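Local coordinates for single-stranded-DNA-specific exonuclease RecJ (Thermus thermophilus, PDB 2ZXR), which degrades single-stranded DNA exonucleolytically in the 5' to 3' direction, using divalent metal ions such as magnesium or manganese, at residues A[580-592]-A[596-608]. Numbering follows the deposited sequence.
Sequences LPPEEAGLWLGLP and VLGRRVEVALGRE
One face of the W588 indole carries V601 CG2, a CH-pi contact 3.7 Å from the centroid of the six-membered ring and only 4° off its normal. V603 CG2 approaches W588 CE3 obliquely at 3.6 Å, and V596 CB lies 3.9 Å from W588 CH2; Y560 adds an edge-to-face ring contact. At the pyrrole edge, in the ring plane, sits P582 O, which accepts a hydrogen bond from W588 NE1 on a lone pair at 3.2 Å. The same oxygen lies at the edge of the R599 guanidinium and takes a 2.6 Å hydrogen bond from R599 NH1; bends at chi2 (-86°) and chi3 (51°) fold the arginine back to reach it. The E583 peptide lies over one guanidinium face, modelled too closely to carry weight. V596 spreads its methyls, CG1 against E583 CA and CG2 touching the rings of both P582 and P592. The backbones of strands 587-588 and 601-603, neighbours in the parallel sheet of the RecJ C-terminal domain, pair through E602 N to G586 O, W588 N to E602 O at 2.8 Å, and A604 N to W588 O. A water links G586 O to E602 OE1, which also salt-bridges R552. L591, packed on Y653 of helix 643-655, meets L605 CD2 with its CD2 at 3.9 Å. Two donors converging on P582 O tie the turn before strand 587-588 to indole and arginine, and this carbonyl's dipole would probably favour the guanidinium's charge.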
loop_
_atom_site.group_PDB
_atom_site.type_symbol
_atom_site.label_atom_id
_atom_site.label_comp_id
_atom_site.label_asym_id
_atom_site.label_seq_id
_atom_site.Cartn_x
_atom_site.Cartn_y
_atom_site.Cartn_z
ATOM N N LEU A 580 16.331 -28.965 36.735
ATOM C CA LEU A 580 17.511 -28.936 35.885
ATOM C C LEU A 580 17.759 -27.531 35.337
ATOM O O LEU A 580 16.879 -26.667 35.371
ATOM C CB LEU A 580 17.324 -29.899 34.697
ATOM C CG LEU A 580 17.257 -31.420 34.889
ATOM C CD1 LEU A 580 16.776 -32.045 33.588
ATOM C CD2 LEU A 580 18.650 -31.994 35.266
ATOM N N PRO A 581 18.979 -27.278 34.843
ATOM C CA PRO A 581 19.305 -25.967 34.277
ATOM C C PRO A 581 18.678 -25.974 32.874
ATOM O O PRO A 581 18.627 -27.021 32.210
ATOM C CB PRO A 581 20.828 -25.981 34.248
ATOM C CG PRO A 581 21.127 -27.417 33.954
ATOM C CD PRO A 581 20.168 -28.154 34.863
ATOM N N PRO A 582 18.213 -24.809 32.403
ATOM C CA PRO A 582 17.571 -24.654 31.089
ATOM C C PRO A 582 18.241 -25.325 29.887
ATOM O O PRO A 582 17.563 -25.875 29.016
ATOM C CB PRO A 582 17.468 -23.138 30.936
ATOM C CG PRO A 582 18.680 -22.633 31.721
ATOM C CD PRO A 582 18.599 -23.496 32.962
ATOM N N GLU A 583 19.567 -25.283 29.825
ATOM C CA GLU A 583 20.272 -25.894 28.703
ATOM C C GLU A 583 20.125 -27.429 28.709
ATOM O O GLU A 583 20.474 -28.100 27.729
ATOM C CB GLU A 583 21.758 -25.505 28.720
ATOM C CG GLU A 583 22.511 -26.054 29.920
ATOM C CD GLU A 583 22.441 -25.150 31.136
ATOM O OE1 GLU A 583 21.506 -24.319 31.234
ATOM O OE2 GLU A 583 23.330 -25.289 32.010
ATOM N N GLU A 584 19.625 -28.005 29.798
ATOM C CA GLU A 584 19.449 -29.449 29.755
ATOM C C GLU A 584 18.003 -29.919 29.946
ATOM O O GLU A 584 17.661 -31.023 29.541
ATOM C CB GLU A 584 20.422 -30.171 30.709
ATOM C CG GLU A 584 20.161 -30.056 32.179
ATOM C CD GLU A 584 21.391 -30.498 32.989
ATOM O OE1 GLU A 584 21.226 -30.999 34.125
ATOM O OE2 GLU A 584 22.527 -30.330 32.480
ATOM N N ALA A 585 17.153 -29.091 30.537
ATOM C CA ALA A 585 15.748 -29.463 30.688
ATOM C C ALA A 585 14.993 -29.240 29.357
ATOM O O ALA A 585 15.127 -28.193 28.720
ATOM C CB ALA A 585 15.109 -28.623 31.763
ATOM N N GLY A 586 14.205 -30.222 28.943
ATOM C CA GLY A 586 13.411 -30.060 27.739
ATOM C C GLY A 586 12.058 -29.403 28.048
ATOM O O GLY A 586 11.231 -29.196 27.148
ATOM N N LEU A 587 11.815 -29.084 29.323
ATOM C CA LEU A 587 10.553 -28.453 29.733
ATOM C C LEU A 587 10.843 -27.251 30.625
ATOM O O LEU A 587 11.596 -27.370 31.592
ATOM C CB LEU A 587 9.689 -29.446 30.513
ATOM C CG LEU A 587 8.347 -28.884 30.964
ATOM C CD1 LEU A 587 7.441 -28.760 29.725
ATOM C CD2 LEU A 587 7.705 -29.785 32.021
ATOM N N TRP A 588 10.248 -26.100 30.318
ATOM C CA TRP A 588 10.500 -24.894 31.119
ATOM C C TRP A 588 9.214 -24.371 31.706
ATOM O O TRP A 588 8.159 -24.431 31.068
ATOM C CB TRP A 588 11.140 -23.775 30.263
ATOM C CG TRP A 588 12.522 -24.052 29.670
ATOM C CD1 TRP A 588 13.341 -25.125 29.921
ATOM C CD2 TRP A 588 13.249 -23.204 28.765
ATOM N NE1 TRP A 588 14.534 -24.993 29.227
ATOM C CE2 TRP A 588 14.498 -23.825 28.511
ATOM C CE3 TRP A 588 12.966 -21.981 28.145
ATOM C CZ2 TRP A 588 15.457 -23.260 27.658
ATOM C CZ3 TRP A 588 13.929 -21.418 27.295
ATOM C CH2 TRP A 588 15.151 -22.060 27.065
ATOM N N LEU A 589 9.292 -23.847 32.921
ATOM C CA LEU A 589 8.112 -23.308 33.577
ATOM C C LEU A 589 8.245 -21.796 33.682
ATOM O O LEU A 589 7.440 -21.139 34.323
ATOM C CB LEU A 589 7.975 -23.910 34.972
ATOM C CG LEU A 589 7.789 -25.422 35.024
ATOM C CD1 LEU A 589 7.643 -25.870 36.480
ATOM C CD2 LEU A 589 6.548 -25.812 34.227
ATOM N N GLY A 590 9.284 -21.258 33.054
ATOM C CA GLY A 590 9.519 -19.838 33.106
ATOM C C GLY A 590 10.596 -19.543 32.098
ATOM O O GLY A 590 11.065 -20.451 31.394
ATOM N N LEU A 591 11.002 -18.279 32.041
ATOM C CA LEU A 591 11.993 -17.837 31.078
ATOM C C LEU A 591 13.388 -17.681 31.665
ATOM O O LEU A 591 13.561 -17.063 32.715
ATOM C CB LEU A 591 11.553 -16.486 30.476
ATOM C CG LEU A 591 10.115 -16.413 29.963
ATOM C CD1 LEU A 591 9.843 -15.039 29.358
ATOM C CD2 LEU A 591 9.899 -17.495 28.930
ATOM N N PRO A 592 14.402 -18.251 31.001
ATOM C CA PRO A 592 15.722 -18.056 31.599
ATOM C C PRO A 592 16.174 -16.597 31.456
ATOM O O PRO A 592 15.632 -15.832 30.650
ATOM C CB PRO A 592 16.616 -19.042 30.835
ATOM C CG PRO A 592 15.866 -19.354 29.593
ATOM C CD PRO A 592 14.419 -19.304 29.974
ATOM N N VAL A 596 19.438 -19.407 25.663
ATOM C CA VAL A 596 19.761 -20.819 25.735
ATOM C C VAL A 596 19.262 -21.369 24.398
ATOM O O VAL A 596 18.084 -21.715 24.256
ATOM C CB VAL A 596 19.035 -21.501 26.905
ATOM C CG1 VAL A 596 19.472 -22.964 26.995
ATOM C CG2 VAL A 596 19.356 -20.777 28.211
ATOM N N LEU A 597 20.161 -21.401 23.416
ATOM C CA LEU A 597 19.833 -21.851 22.065
ATOM C C LEU A 597 20.348 -23.259 21.763
ATOM O O LEU A 597 21.060 -23.845 22.569
ATOM C CB LEU A 597 20.371 -20.838 21.045
ATOM C CG LEU A 597 19.830 -19.403 21.232
ATOM C CD1 LEU A 597 20.358 -18.484 20.142
ATOM C CD2 LEU A 597 18.300 -19.428 21.194
ATOM N N GLY A 598 19.994 -23.795 20.597
ATOM C CA GLY A 598 20.395 -25.157 20.278
ATOM C C GLY A 598 19.754 -26.028 21.354
ATOM O O GLY A 598 20.388 -26.891 21.968
ATOM N N ARG A 599 18.464 -25.792 21.560
ATOM C CA ARG A 599 17.688 -26.460 22.592
ATOM C C ARG A 599 16.510 -27.295 22.131
ATOM O O ARG A 599 16.537 -28.525 22.212
ATOM C CB ARG A 599 17.153 -25.399 23.569
ATOM C CG ARG A 599 18.166 -24.871 24.556
ATOM C CD ARG A 599 18.222 -25.770 25.784
ATOM N NE ARG A 599 18.389 -27.175 25.429
ATOM C CZ ARG A 599 18.042 -28.189 26.220
ATOM N NH1 ARG A 599 17.513 -27.939 27.411
ATOM N NH2 ARG A 599 18.221 -29.448 25.820
ATOM N N ARG A 600 15.481 -26.609 21.659
ATOM C CA ARG A 600 14.221 -27.225 21.244
ATOM C C ARG A 600 13.583 -27.652 22.556
ATOM O O ARG A 600 13.838 -28.746 23.094
ATOM C CB ARG A 600 14.419 -28.423 20.332
ATOM C CG ARG A 600 13.203 -28.690 19.415
ATOM C CD ARG A 600 11.925 -29.052 20.190
ATOM N NE ARG A 600 10.802 -29.408 19.308
ATOM C CZ ARG A 600 9.610 -29.849 19.726
ATOM N NH1 ARG A 600 8.660 -30.140 18.846
ATOM N NH2 ARG A 600 9.357 -30.003 21.017
ATOM N N VAL A 601 12.765 -26.755 23.084
ATOM C CA VAL A 601 12.124 -26.985 24.365
ATOM C C VAL A 601 10.653 -26.622 24.370
ATOM O O VAL A 601 10.152 -25.961 23.450
ATOM C CB VAL A 601 12.841 -26.167 25.459
ATOM C CG1 VAL A 601 14.277 -26.639 25.593
ATOM C CG2 VAL A 601 12.816 -24.665 25.097
ATOM N N GLU A 602 9.962 -27.065 25.418
ATOM C CA GLU A 602 8.544 -26.764 25.575
ATOM C C GLU A 602 8.499 -25.791 26.728
ATOM O O GLU A 602 9.132 -26.009 27.770
ATOM C CB GLU A 602 7.758 -28.030 25.876
ATOM C CG GLU A 602 7.751 -28.940 24.680
ATOM C CD GLU A 602 6.902 -30.150 24.906
ATOM O OE1 GLU A 602 7.485 -31.229 25.131
ATOM O OE2 GLU A 602 5.659 -30.024 24.875
ATOM N N VAL A 603 7.776 -24.697 26.525
ATOM C CA VAL A 603 7.739 -23.667 27.526
ATOM C C VAL A 603 6.359 -23.326 28.007
ATOM O O VAL A 603 5.432 -23.142 27.223
ATOM C CB VAL A 603 8.419 -22.391 26.988
ATOM C CG1 VAL A 603 8.452 -21.310 28.056
ATOM C CG2 VAL A 603 9.815 -22.739 26.485
ATOM N N ALA A 604 6.230 -23.261 29.320
ATOM C CA ALA A 604 4.976 -22.905 29.947
ATOM C C ALA A 604 5.313 -21.692 30.816
ATOM O O ALA A 604 6.470 -21.481 31.186
ATOM C CB ALA A 604 4.467 -24.062 30.811
ATOM N N LEU A 605 4.312 -20.880 31.114
ATOM C CA LEU A 605 4.543 -19.719 31.958
ATOM C C LEU A 605 3.694 -19.952 33.173
ATOM O O LEU A 605 4.184 -20.140 34.293
ATOM C CB LEU A 605 4.067 -18.451 31.267
ATOM C CG LEU A 605 4.790 -18.081 29.981
ATOM C CD1 LEU A 605 4.047 -16.908 29.339
ATOM C CD2 LEU A 605 6.254 -17.758 30.287
ATOM N N GLY A 606 2.401 -19.958 32.910
ATOM C CA GLY A 606 1.437 -20.165 33.954
ATOM C C GLY A 606 0.076 -19.567 33.672
ATOM O O GLY A 606 -0.303 -19.300 32.521
ATOM N N ARG A 607 -0.659 -19.387 34.763
ATOM C CA ARG A 607 -2.004 -18.840 34.762
ATOM C C ARG A 607 -2.043 -17.941 36.003
ATOM O O ARG A 607 -2.769 -16.935 36.048
ATOM C CB ARG A 607 -3.023 -19.987 34.868
ATOM C CG ARG A 607 -4.483 -19.586 34.689
ATOM C CD ARG A 607 -4.692 -18.800 33.401
ATOM N NE ARG A 607 -4.269 -17.409 33.554
ATOM C CZ ARG A 607 -4.351 -16.490 32.595
ATOM N NH1 ARG A 607 -4.838 -16.812 31.400
ATOM N NH2 ARG A 607 -3.958 -15.244 32.836
ATOM N N GLU A 608 -1.241 -18.322 37.001
ATOM C CA GLU A 608 -1.106 -17.576 38.260
ATOM C C GLU A 608 0.385 -17.568 38.613
ATOM O O GLU A 608 0.783 -17.121 39.692
ATOM C CB GLU A 608 -1.903 -18.241 39.396
ATOM C CG GLU A 608 -3.358 -18.564 39.055
ATOM C CD GLU A 608 -3.485 -19.779 38.144
ATOM O OE1 GLU A 608 -4.612 -20.064 37.671
ATOM O OE2 GLU A 608 -2.457 -20.453 37.908
HETATM O O HOH W 1 10.751 -31.328 25.478
#